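Local coordinates for HMG box-containing protein 1 (Homo sapiens, PDB 3QVE) that represses transcription by binding the promoters of target genes, with roles in cell-cycle control and the Wnt pathway, and carries the AXH domain described here, at residues Ser3-Val8 with Asp96-Val101; Leu18-Gly23 with Glu27-Glu32; Leu59-His64 with Ser107-Ser112. One frame throughout, in Å; residues are numbered along the deposited sequence.

Contact 1 of 3, residues Ser3-Val8 with Asp96-Val101; sequences SWPSTV and DHPFYV. With EDO (1,2-ethanediol), chain P.
Trp4 and Pro5, in the irregular N-terminal chain of the AXH domain, face Tyr100 and Pro98 of strand 98-101, an outermost strand of the small mixed sheet, with the CA atoms of Trp4 and Tyr100 8.9 Å apart. No hydrogen bond joins the two segments, and the contact is therefore made by side chains. The benzene part of the Trp4 indole reaches the strand, and its CZ2 meets CB of Tyr100 at 3.7 Å. CH2 of the same ring follows at 4.0 Å from that CB. The closest approach is to CB rather than to the Tyr100 ring: CG is anti to the backbone N (chi1 -166°), and the phenol runs off at about a right angle to the Trp4 side chain. Next to this pair the two proline rings pass antiparallel, CG of Pro5 lying 4.1 Å from CG of Pro98. Trp106 of the neighbouring strand 105-108 meets both Trp4 and Tyr100 edge-to-face and also touches both prolines. A serine in place of Trp4 would probably uncover CB of Tyr100 and deprive Trp106 of one of its aromatic partners. A 1,2-ethanediol, probably from the crystallisation liquor, lies at the indole edge; its O1 accepts from Trp4 N at 3.1 Å in a nearly straight bond.

Contact 2 of 3, residues Leu18-Gly23 with Glu27-Glu32; sequences LCFHKG and EWQDVE. With EDO (1,2-ethanediol), chain K.
Leu18 and Gln29 form an antiparallel hydrogen-bonded pair in the beta hairpin of strands 17-20 and 29-30, at one margin of the six-stranded sheet of the AXH domain. Two backbone bonds close the pair. Leu18 N donates to Gln29 O at 2.8 Å, and Gln29 N donates back to Leu18 O at 2.9 Å. Leu18 O also receives a CA-H...O contact from Trp28 CA.

The aromatic contact lies next along the hairpin. Cys19 CB sits over the centre of the six-membered ring of Trp28, 3.5 Å from its centroid, a CH-pi contact. A chi1 of -173° turns SG away from the backbone N and over the five-membered ring of the same indole, 4.2 Å from that centroid, a sulfur-aromatic contact. Both atoms are within 10° of the ring normal, so the cysteine side chain lies flat along one face.

The apolar contact involves Leu18, whose CD1 meets CG2 of Val31 at 4.1 Å, where helix 31-37 begins. Asp30 caps this helix: its OD2 accepts a weak bond from Glu32 N.

The remaining link is polar and passes through water. One water accepts from Phe20 N and from Gln29 NE2, the latter lying at the Phe20 ring edge. The same water donates to Glu27 O, with 2.6 Å between its oxygen and that carbonyl O.

Contact 3 of 3, residues Leu59-His64 with Ser107-Ser112; sequences LKLLSH and SSFYPS. With EDO (1,2-ethanediol), chain E; EDO (1,2-ethanediol), chain G; SO4 (sulfate ion), chain D.
Phe109 follows strand 105-108 of the small mixed sheet and bridges to Leu61 and His64 on strand 59-69 of the larger antiparallel sheet. The contact thus joins the two sheets of the AXH domain through side chains alone. Leu61 and Phe109 meet head-on. CD2 of Leu61 meets the outer edge of the phenyl ring, 3.6 Å from CZ and near the ring plane. A chi1 of 179° sends CG of Leu61 out toward Phe109, and CD2 is the branch that reaches the ring.

His64 meets the same end of the phenyl group from another side. CE1 of Phe109 lies over one face of the imidazole, toward its rim, 3.7 Å from CG of His64. The two rings are oblique, with planes at 55° and centroids 5.2 Å apart. CB of His64 adds to this packing at 3.8 Å from CE1 of Phe109. Leu75 and Leu77 of strand 72-80 and Phe99 of strand 98-101 also touch Phe109.

The imidazole has a polar partner at its edge. NE2 of His64 donates to two oxygens of one sulfate, O1 at 3.1 Å and O4 at 3.2 Å. The ion, probably from the crystallisation liquor, is also held by His126 ND1 and Ile127 N. Its negative charge would tend to favour a protonated imidazole.

Past Phe109 the chain turns into helix 111-118. Ser108 OG accepts from Tyr110 N at 2.8 Å, an ST turn, and Tyr110 takes the N-cap position. Strand 59-69 has its own irregularity, since Leu62 and Ser63 both face Thr78. The arrangement combines an ST turn leading into a helix with a classic beta bulge where strand 59-69 pairs with strand 72-80.

In the fold
All three contacts are partly buried and lie within the AXH domain. Contacts 1 and 3 lie nearer the chain's centre, about 8 and 9 Å from it (centre to centre), than contact 2, at about 12 Å. Contact 2 is local: it pairs neighbouring strands at the margin of the large sheet and combines backbone bonds with aromatic packing. Contacts 1 and 3 rely on side-chain packing between segments distant in sequence. They share the small sheet, where Phe99 and Ser107 are joined by a probable backbone hydrogen bond. Contact 1 covers that sheet with the N-terminal chain, whereas contact 3 ties it to the large one. Val8 packs on Val31 and Glu32, so contacts 1 and 2 also touch.

Contact 1 of 3, residues Ser3-Val8 with Asp96-Val101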
loop_
_atom_site.group_PDB
_atom_site.type_symbol
_atom_site.label_atom_id
_atom_site.label_comp_id
_atom_site.label_asym_id
_atom_site.label_seq_id
_atom_site.Cartn_x
_atom_site.Cartn_y
_atom_site.Cartn_z
ATOM N N SER A 3 2.858 16.294 4.458
ATOM C CA SER A 3 3.430 15.291 5.339
ATOM C C SER A 3 2.586 14.002 5.362
ATOM O O SER A 3 1.386 14.020 5.031
ATOM C CB SER A 3 3.646 15.869 6.740
ATOM O OG SER A 3 2.415 15.967 7.400
ATOM N N TRP A 4 3.249 12.904 5.732
ATOM C CA TRP A 4 2.626 11.570 5.822
ATOM C C TRP A 4 1.359 11.476 6.688
ATOM O O TRP A 4 1.316 11.940 7.823
ATOM C CB TRP A 4 3.630 10.507 6.304
ATOM C CG TRP A 4 4.498 10.001 5.214
ATOM C CD1 TRP A 4 5.704 10.511 4.807
ATOM C CD2 TRP A 4 4.221 8.896 4.359
ATOM N NE1 TRP A 4 6.193 9.774 3.758
ATOM C CE2 TRP A 4 5.307 8.778 3.462
ATOM C CE3 TRP A 4 3.161 7.994 4.263
ATOM C CZ2 TRP A 4 5.367 7.794 2.494
ATOM C CZ3 TRP A 4 3.222 7.022 3.308
ATOM C CH2 TRP A 4 4.333 6.920 2.437
ATOM N N PRO A 5 0.315 10.877 6.132
ATOM C CA PRO A 5 -0.745 10.398 6.980
ATOM C C PRO A 5 -0.234 9.306 7.923
ATOM O O PRO A 5 0.872 8.787 7.737
ATOM C CB PRO A 5 -1.730 9.745 6.013
ATOM C CG PRO A 5 -1.065 9.697 4.675
ATOM C CD PRO A 5 0.206 10.432 4.724
ATOM N N SER A 6 -1.067 8.953 8.906
ATOM C CA SER A 6 -0.723 7.928 9.878
ATOM C C SER A 6 -0.835 6.545 9.241
ATOM O O SER A 6 -1.906 6.090 8.872
ATOM C CB SER A 6 -1.627 8.028 11.100
ATOM O OG SER A 6 -1.193 7.141 12.106
ATOM N N THR A 7 0.292 5.881 9.115
ATOM C CA THR A 7 0.365 4.571 8.503
ATOM C C THR A 7 0.408 3.504 9.576
ATOM O O THR A 7 0.890 3.753 10.675
ATOM C CB THR A 7 1.608 4.473 7.638
ATOM O OG1 THR A 7 2.740 4.886 8.410
ATOM C CG2 THR A 7 1.477 5.383 6.410
ATOM N N VAL A 8 -0.096 2.319 9.262
ATOM C CA VAL A 8 -0.063 1.208 10.210
ATOM C C VAL A 8 1.171 0.335 9.991
ATOM O O VAL A 8 1.844 -0.033 10.928
ATOM C CB VAL A 8 -1.339 0.346 10.079
ATOM C CG1 VAL A 8 -1.262 -0.889 11.054
ATOM C CG2 VAL A 8 -2.538 1.194 10.424
ATOM N N ASP A 96 -9.503 5.981 -1.726
ATOM C CA ASP A 96 -8.803 7.226 -1.459
ATOM C C ASP A 96 -7.382 7.023 -0.867
ATOM O O ASP A 96 -6.740 8.002 -0.478
ATOM C CB ASP A 96 -9.628 8.053 -0.455
ATOM C CG ASP A 96 -9.892 7.289 0.806
ATOM O OD1 ASP A 96 -8.939 6.713 1.358
ATOM O OD2 ASP A 96 -11.054 7.235 1.218
ATOM N N HIS A 97 -6.890 5.789 -0.824
ATOM C CA HIS A 97 -5.541 5.497 -0.288
ATOM C C HIS A 97 -4.477 6.248 -1.124
ATOM O O HIS A 97 -4.408 6.093 -2.338
ATOM C CB HIS A 97 -5.248 3.984 -0.302
ATOM C CG HIS A 97 -4.188 3.560 0.656
ATOM N ND1 HIS A 97 -2.874 3.946 0.528
ATOM C CD2 HIS A 97 -4.256 2.814 1.787
ATOM C CE1 HIS A 97 -2.169 3.452 1.537
ATOM N NE2 HIS A 97 -2.982 2.751 2.308
ATOM N N PRO A 98 -3.658 7.088 -0.470
ATOM C CA PRO A 98 -2.562 7.789 -1.154
ATOM C C PRO A 98 -1.273 6.975 -1.185
ATOM O O PRO A 98 -1.061 6.114 -0.319
ATOM C CB PRO A 98 -2.363 9.014 -0.287
ATOM C CG PRO A 98 -2.655 8.524 1.106
ATOM C CD PRO A 98 -3.745 7.471 0.941
ATOM N N PHE A 99 -0.453 7.200 -2.204
ATOM C CA PHE A 99 0.820 6.498 -2.344
ATOM C C PHE A 99 1.858 7.545 -2.680
ATOM O O PHE A 99 1.562 8.462 -3.445
ATOM C CB PHE A 99 0.751 5.455 -3.442
ATOM C CG PHE A 99 -0.219 4.370 -3.153
ATOM C CD1 PHE A 99 0.128 3.326 -2.287
ATOM C CD2 PHE A 99 -1.526 4.454 -3.637
ATOM C CE1 PHE A 99 -0.765 2.321 -1.987
ATOM C CE2 PHE A 99 -2.421 3.475 -3.328
ATOM C CZ PHE A 99 -2.040 2.394 -2.494
ATOM N N TYR A 100 3.043 7.402 -2.108
ATOM C CA TYR A 100 4.125 8.319 -2.366
ATOM C C TYR A 100 5.035 7.635 -3.354
ATOM O O TYR A 100 5.757 6.704 -2.988
ATOM C CB TYR A 100 4.836 8.757 -1.091
ATOM C CG TYR A 100 5.717 9.978 -1.380
ATOM C CD1 TYR A 100 5.205 11.270 -1.345
ATOM C CD2 TYR A 100 7.037 9.813 -1.765
ATOM C CE1 TYR A 100 6.016 12.401 -1.660
ATOM C CE2 TYR A 100 7.845 10.906 -2.073
ATOM C CZ TYR A 100 7.335 12.188 -2.018
ATOM O OH TYR A 100 8.166 13.232 -2.315
ATOM N N VAL A 101 4.960 8.068 -4.615
ATOM C CA VAL A 101 5.598 7.363 -5.712
ATOM C C VAL A 101 6.971 7.946 -5.960
ATOM O O VAL A 101 7.096 9.148 -6.086
ATOM C CB VAL A 101 4.741 7.420 -6.964
ATOM C CG1 VAL A 101 5.479 6.783 -8.139
ATOM C CG2 VAL A 101 3.378 6.738 -6.656
HETATM C C1 EDO P . 7.343 14.025 5.989
HETATM O O1 EDO P . 6.165 13.493 6.606
HETATM C C2 EDO P . 6.956 15.180 5.068
HETATM O O2 EDO P . 8.131 15.797 4.543
#

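Contact 2 of 3, residues Leu18-Gly23 with Glu27-Glu32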
loop_
_atom_site.group_PDB
_atom_site.type_symbol
_atom_site.label_atom_id
_atom_site.label_comp_id
_atom_site.label_asym_id
_atom_site.label_seq_id
_atom_site.Cartn_x
_atom_site.Cartn_y
_atom_site.Cartn_z
ATOM N N LEU A 18 -3.999 -7.276 3.952
ATOM C CA LEU A 18 -2.773 -7.745 3.322
ATOM C C LEU A 18 -2.876 -9.228 2.986
ATOM O O LEU A 18 -3.434 -10.006 3.758
ATOM C CB LEU A 18 -1.618 -7.618 4.300
ATOM C CG LEU A 18 -1.390 -6.196 4.825
ATOM C CD1 LEU A 18 -0.224 -6.253 5.782
ATOM C CD2 LEU A 18 -1.191 -5.166 3.671
ATOM N N CYS A 19 -2.296 -9.622 1.860
ATOM C CA CYS A 19 -2.195 -11.039 1.502
ATOM C C CYS A 19 -0.850 -11.296 0.854
ATOM O O CYS A 19 -0.650 -11.035 -0.310
ATOM C CB CYS A 19 -3.347 -11.432 0.590
ATOM S SG CYS A 19 -3.359 -13.248 0.299
ATOM N N PHE A 20 0.098 -11.780 1.658
ATOM C CA PHE A 20 1.428 -12.084 1.203
ATOM C C PHE A 20 1.398 -13.367 0.376
ATOM O O PHE A 20 0.762 -14.344 0.755
ATOM C CB PHE A 20 2.360 -12.255 2.402
ATOM C CG PHE A 20 2.688 -10.984 3.079
ATOM C CD1 PHE A 20 3.763 -10.222 2.631
ATOM C CD2 PHE A 20 1.918 -10.501 4.119
ATOM C CE1 PHE A 20 4.069 -9.031 3.224
ATOM C CE2 PHE A 20 2.221 -9.303 4.710
ATOM C CZ PHE A 20 3.311 -8.570 4.276
ATOM N N HIS A 21 2.036 -13.360 -0.779
ATOM C CA HIS A 21 2.015 -14.550 -1.620
ATOM C C HIS A 21 2.993 -15.619 -1.111
ATOM O O HIS A 21 2.818 -16.791 -1.397
ATOM C CB HIS A 21 2.359 -14.192 -3.080
ATOM C CG HIS A 21 1.325 -13.363 -3.779
ATOM N ND1 HIS A 21 1.130 -13.428 -5.144
ATOM C CD2 HIS A 21 0.450 -12.432 -3.316
ATOM C CE1 HIS A 21 0.163 -12.591 -5.488
ATOM N NE2 HIS A 21 -0.268 -11.978 -4.397
ATOM N N LYS A 22 4.039 -15.223 -0.382
ATOM C CA LYS A 22 4.998 -16.183 0.157
ATOM C C LYS A 22 5.044 -16.068 1.657
ATOM O O LYS A 22 4.548 -15.107 2.237
ATOM C CB LYS A 22 6.408 -15.964 -0.399
ATOM C CG LYS A 22 6.509 -16.150 -1.928
ATOM C CD LYS A 22 6.990 -17.491 -2.379
ATOM C CE LYS A 22 7.048 -17.572 -3.918
ATOM N NZ LYS A 22 8.176 -16.741 -4.461
ATOM N N GLY A 23 5.618 -17.079 2.292
ATOM C CA GLY A 23 5.800 -17.055 3.748
ATOM C C GLY A 23 4.818 -17.918 4.507
ATOM O O GLY A 23 4.025 -18.639 3.920
ATOM N N GLU A 27 -2.806 -16.034 4.103
ATOM C CA GLU A 27 -4.206 -15.676 4.216
ATOM C C GLU A 27 -4.304 -14.157 4.282
ATOM O O GLU A 27 -3.332 -13.473 4.568
ATOM C CB GLU A 27 -4.829 -16.301 5.478
ATOM C CG GLU A 27 -4.879 -17.837 5.478
ATOM C CD GLU A 27 -6.271 -18.404 5.208
ATOM O OE1 GLU A 27 -7.236 -18.066 5.941
ATOM O OE2 GLU A 27 -6.394 -19.204 4.263
ATOM N N TRP A 28 -5.501 -13.654 4.018
ATOM C CA TRP A 28 -5.820 -12.236 4.147
ATOM C C TRP A 28 -5.767 -11.881 5.618
ATOM O O TRP A 28 -6.265 -12.651 6.412
ATOM C CB TRP A 28 -7.228 -12.008 3.645
ATOM C CG TRP A 28 -7.230 -11.913 2.172
ATOM C CD1 TRP A 28 -7.579 -12.890 1.290
ATOM C CD2 TRP A 28 -6.817 -10.787 1.394
ATOM N NE1 TRP A 28 -7.414 -12.442 0.005
ATOM C CE2 TRP A 28 -6.966 -11.146 0.038
ATOM C CE3 TRP A 28 -6.344 -9.503 1.711
ATOM C CZ2 TRP A 28 -6.660 -10.273 -1.006
ATOM C CZ3 TRP A 28 -6.044 -8.624 0.666
ATOM C CH2 TRP A 28 -6.204 -9.009 -0.670
ATOM N N GLN A 29 -5.144 -10.757 5.972
ATOM C CA GLN A 29 -5.148 -10.261 7.326
ATOM C C GLN A 29 -5.281 -8.740 7.361
ATOM O O GLN A 29 -4.730 -8.028 6.516
ATOM C CB GLN A 29 -3.876 -10.684 8.115
ATOM C CG GLN A 29 -2.641 -10.786 7.310
ATOM C CD GLN A 29 -1.438 -11.437 8.017
ATOM O OE1 GLN A 29 -1.301 -11.367 9.259
ATOM N NE2 GLN A 29 -0.531 -12.049 7.202
ATOM N N ASP A 30 -6.015 -8.254 8.357
ATOM C CA ASP A 30 -6.097 -6.832 8.557
ATOM C C ASP A 30 -4.712 -6.301 8.905
ATOM O O ASP A 30 -3.969 -6.928 9.658
ATOM C CB ASP A 30 -7.087 -6.549 9.654
ATOM C CG ASP A 30 -7.064 -5.127 10.090
ATOM O OD1 ASP A 30 -7.713 -4.313 9.407
ATOM O OD2 ASP A 30 -6.369 -4.855 11.103
ATOM N N VAL A 31 -4.402 -5.121 8.383
ATOM C CA VAL A 31 -3.108 -4.508 8.588
ATOM C C VAL A 31 -2.781 -4.262 10.069
ATOM O O VAL A 31 -1.612 -4.440 10.480
ATOM C CB VAL A 31 -2.955 -3.251 7.746
ATOM C CG1 VAL A 31 -3.838 -2.095 8.287
ATOM C CG2 VAL A 31 -1.492 -2.846 7.626
ATOM N N GLU A 32 -3.768 -3.887 10.873
ATOM C CA GLU A 32 -3.497 -3.673 12.277
ATOM C C GLU A 32 -3.238 -5.005 13.014
ATOM O O GLU A 32 -2.380 -5.078 13.914
ATOM C CB GLU A 32 -4.623 -2.938 12.959
ATOM C CG GLU A 32 -4.698 -1.440 12.679
ATOM C CD GLU A 32 -5.956 -0.871 13.283
ATOM O OE1 GLU A 32 -5.923 -0.588 14.499
ATOM O OE2 GLU A 32 -6.978 -0.742 12.560
HETATM C C1 EDO K . 7.130 -20.787 -0.413
HETATM O O1 EDO K . 5.692 -20.840 -0.345
HETATM C C2 EDO K . 7.536 -19.994 0.802
HETATM O O2 EDO K . 6.282 -19.762 1.424
HETATM O O HOH W 1 -0.830 -12.755 4.377
#

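Contact 3 of 3, residues Leu59-His64 with Ser107-Ser112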
loop_
_atom_site.group_PDB
_atom_site.type_symbol
_atom_site.label_atom_id
_atom_site.label_comp_id
_atom_site.label_asym_id
_atom_site.label_seq_id
_atom_site.Cartn_x
_atom_site.Cartn_y
_atom_site.Cartn_z
ATOM N N LEU A 59 7.498 -0.608 -3.184
ATOM C CA LEU A 59 6.609 -1.642 -3.723
ATOM C C LEU A 59 6.138 -1.197 -5.116
ATOM O O LEU A 59 5.493 -0.163 -5.255
ATOM C CB LEU A 59 5.412 -1.827 -2.788
ATOM C CG LEU A 59 5.747 -2.514 -1.445
ATOM C CD1 LEU A 59 4.544 -2.427 -0.518
ATOM C CD2 LEU A 59 6.181 -3.950 -1.653
ATOM N N LYS A 60 6.536 -1.947 -6.135
ATOM C CA LYS A 60 6.179 -1.627 -7.489
ATOM C C LYS A 60 4.790 -2.178 -7.805
ATOM O O LYS A 60 4.550 -3.360 -7.686
ATOM C CB LYS A 60 7.209 -2.203 -8.437
ATOM C CG LYS A 60 7.015 -1.838 -9.916
ATOM C CD LYS A 60 8.148 -2.519 -10.726
ATOM C CE LYS A 60 8.048 -2.244 -12.193
ATOM N NZ LYS A 60 9.192 -2.824 -12.944
ATOM N N LEU A 61 3.874 -1.312 -8.200
ATOM C CA LEU A 61 2.520 -1.755 -8.559
ATOM C C LEU A 61 2.552 -2.494 -9.862
ATOM O O LEU A 61 3.081 -1.976 -10.851
ATOM C CB LEU A 61 1.599 -0.539 -8.704
ATOM C CG LEU A 61 0.145 -0.790 -9.101
ATOM C CD1 LEU A 61 -0.543 -1.516 -7.955
ATOM C CD2 LEU A 61 -0.535 0.544 -9.432
ATOM N N LEU A 62 1.989 -3.691 -9.872
ATOM C CA LEU A 62 1.937 -4.520 -11.049
ATOM C C LEU A 62 0.528 -4.595 -11.643
ATOM O O LEU A 62 0.371 -4.826 -12.846
ATOM C CB LEU A 62 2.381 -5.962 -10.720
ATOM C CG LEU A 62 3.825 -6.222 -10.276
ATOM C CD1 LEU A 62 4.085 -7.754 -10.202
ATOM C CD2 LEU A 62 4.855 -5.517 -11.170
ATOM N N SER A 63 -0.480 -4.502 -10.804
ATOM C CA SER A 63 -1.854 -4.715 -11.237
ATOM C C SER A 63 -2.851 -4.122 -10.290
ATOM O O SER A 63 -2.552 -3.937 -9.088
ATOM C CB SER A 63 -2.155 -6.199 -11.451
ATOM O OG SER A 63 -2.299 -6.876 -10.233
ATOM N N HIS A 64 -4.040 -3.782 -10.814
ATOM C CA HIS A 64 -5.092 -3.201 -9.974
ATOM C C HIS A 64 -6.463 -3.524 -10.505
ATOM O O HIS A 64 -6.638 -3.708 -11.691
ATOM C CB HIS A 64 -4.932 -1.669 -9.874
ATOM C CG HIS A 64 -4.944 -0.958 -11.209
ATOM N ND1 HIS A 64 -6.110 -0.559 -11.837
ATOM C CD2 HIS A 64 -3.930 -0.572 -12.023
ATOM C CE1 HIS A 64 -5.804 0.010 -13.000
ATOM N NE2 HIS A 64 -4.487 0.016 -13.131
ATOM N N SER A 107 0.310 10.309 -5.033
ATOM C CA SER A 107 -0.499 9.771 -6.113
ATOM C C SER A 107 -1.658 8.952 -5.533
ATOM O O SER A 107 -1.590 8.483 -4.406
ATOM C CB SER A 107 0.378 8.867 -7.018
ATOM O OG SER A 107 1.608 9.517 -7.366
ATOM N N SER A 108 -2.708 8.745 -6.325
ATOM C CA SER A 108 -3.900 8.058 -5.864
ATOM C C SER A 108 -4.614 7.522 -7.078
ATOM O O SER A 108 -4.432 8.005 -8.183
ATOM C CB SER A 108 -4.797 9.086 -5.148
ATOM O OG SER A 108 -6.112 8.631 -4.939
ATOM N N PHE A 109 -5.431 6.509 -6.885
ATOM C CA PHE A 109 -6.328 6.065 -7.963
ATOM C C PHE A 109 -7.496 7.022 -8.080
ATOM O O PHE A 109 -8.136 7.058 -9.144
ATOM C CB PHE A 109 -6.834 4.623 -7.680
ATOM C CG PHE A 109 -5.771 3.581 -7.846
ATOM C CD1 PHE A 109 -5.541 3.022 -9.083
ATOM C CD2 PHE A 109 -4.926 3.237 -6.791
ATOM C CE1 PHE A 109 -4.511 2.091 -9.249
ATOM C CE2 PHE A 109 -3.907 2.312 -6.962
ATOM C CZ PHE A 109 -3.713 1.755 -8.206
ATOM N N TYR A 110 -7.795 7.787 -7.010
ATOM C CA TYR A 110 -8.921 8.735 -7.032
ATOM C C TYR A 110 -8.503 10.038 -6.343
ATOM O O TYR A 110 -8.818 10.246 -5.158
ATOM C CB TYR A 110 -10.111 8.132 -6.300
ATOM C CG TYR A 110 -10.833 7.106 -7.117
ATOM C CD1 TYR A 110 -11.840 7.483 -8.012
ATOM C CD2 TYR A 110 -10.496 5.770 -7.012
ATOM C CE1 TYR A 110 -12.515 6.531 -8.784
ATOM C CE2 TYR A 110 -11.127 4.819 -7.759
ATOM C CZ TYR A 110 -12.134 5.202 -8.659
ATOM O OH TYR A 110 -12.766 4.242 -9.394
ATOM N N PRO A 111 -7.747 10.884 -7.053
ATOM C CA PRO A 111 -7.135 12.061 -6.423
ATOM C C PRO A 111 -8.150 12.941 -5.675
ATOM O O PRO A 111 -7.857 13.406 -4.596
ATOM C CB PRO A 111 -6.551 12.796 -7.611
ATOM C CG PRO A 111 -6.174 11.676 -8.530
ATOM C CD PRO A 111 -7.268 10.711 -8.439
ATOM N N SER A 112 -9.365 13.098 -6.203
ATOM C CA SER A 112 -10.356 13.935 -5.519
ATOM C C SER A 112 -10.830 13.324 -4.234
ATOM O O SER A 112 -11.042 14.051 -3.264
ATOM C CB SER A 112 -11.531 14.249 -6.439
ATOM O OG SER A 112 -11.015 15.015 -7.511
HETATM C C1 EDO E . -10.810 11.168 -9.244
HETATM O O1 EDO E . -11.112 11.117 -7.822
HETATM C C2 EDO E . -10.534 12.591 -9.751
HETATM O O2 EDO E . -9.403 12.689 -10.636
HETATM C C1 EDO G . -4.785 -7.053 -8.488
HETATM O O1 EDO G . -4.676 -7.957 -9.608
HETATM C C2 EDO G . -4.914 -7.960 -7.266
HETATM O O2 EDO G . -5.935 -8.988 -7.413
HETATM S S SO4 D . -2.447 1.930 -15.714
HETATM O O1 SO4 D . -3.521 0.988 -15.932
HETATM O O2 SO4 D . -1.248 1.639 -16.468
HETATM O O3 SO4 D . -2.889 3.311 -15.824
HETATM O O4 SO4 D . -2.065 1.786 -14.336
#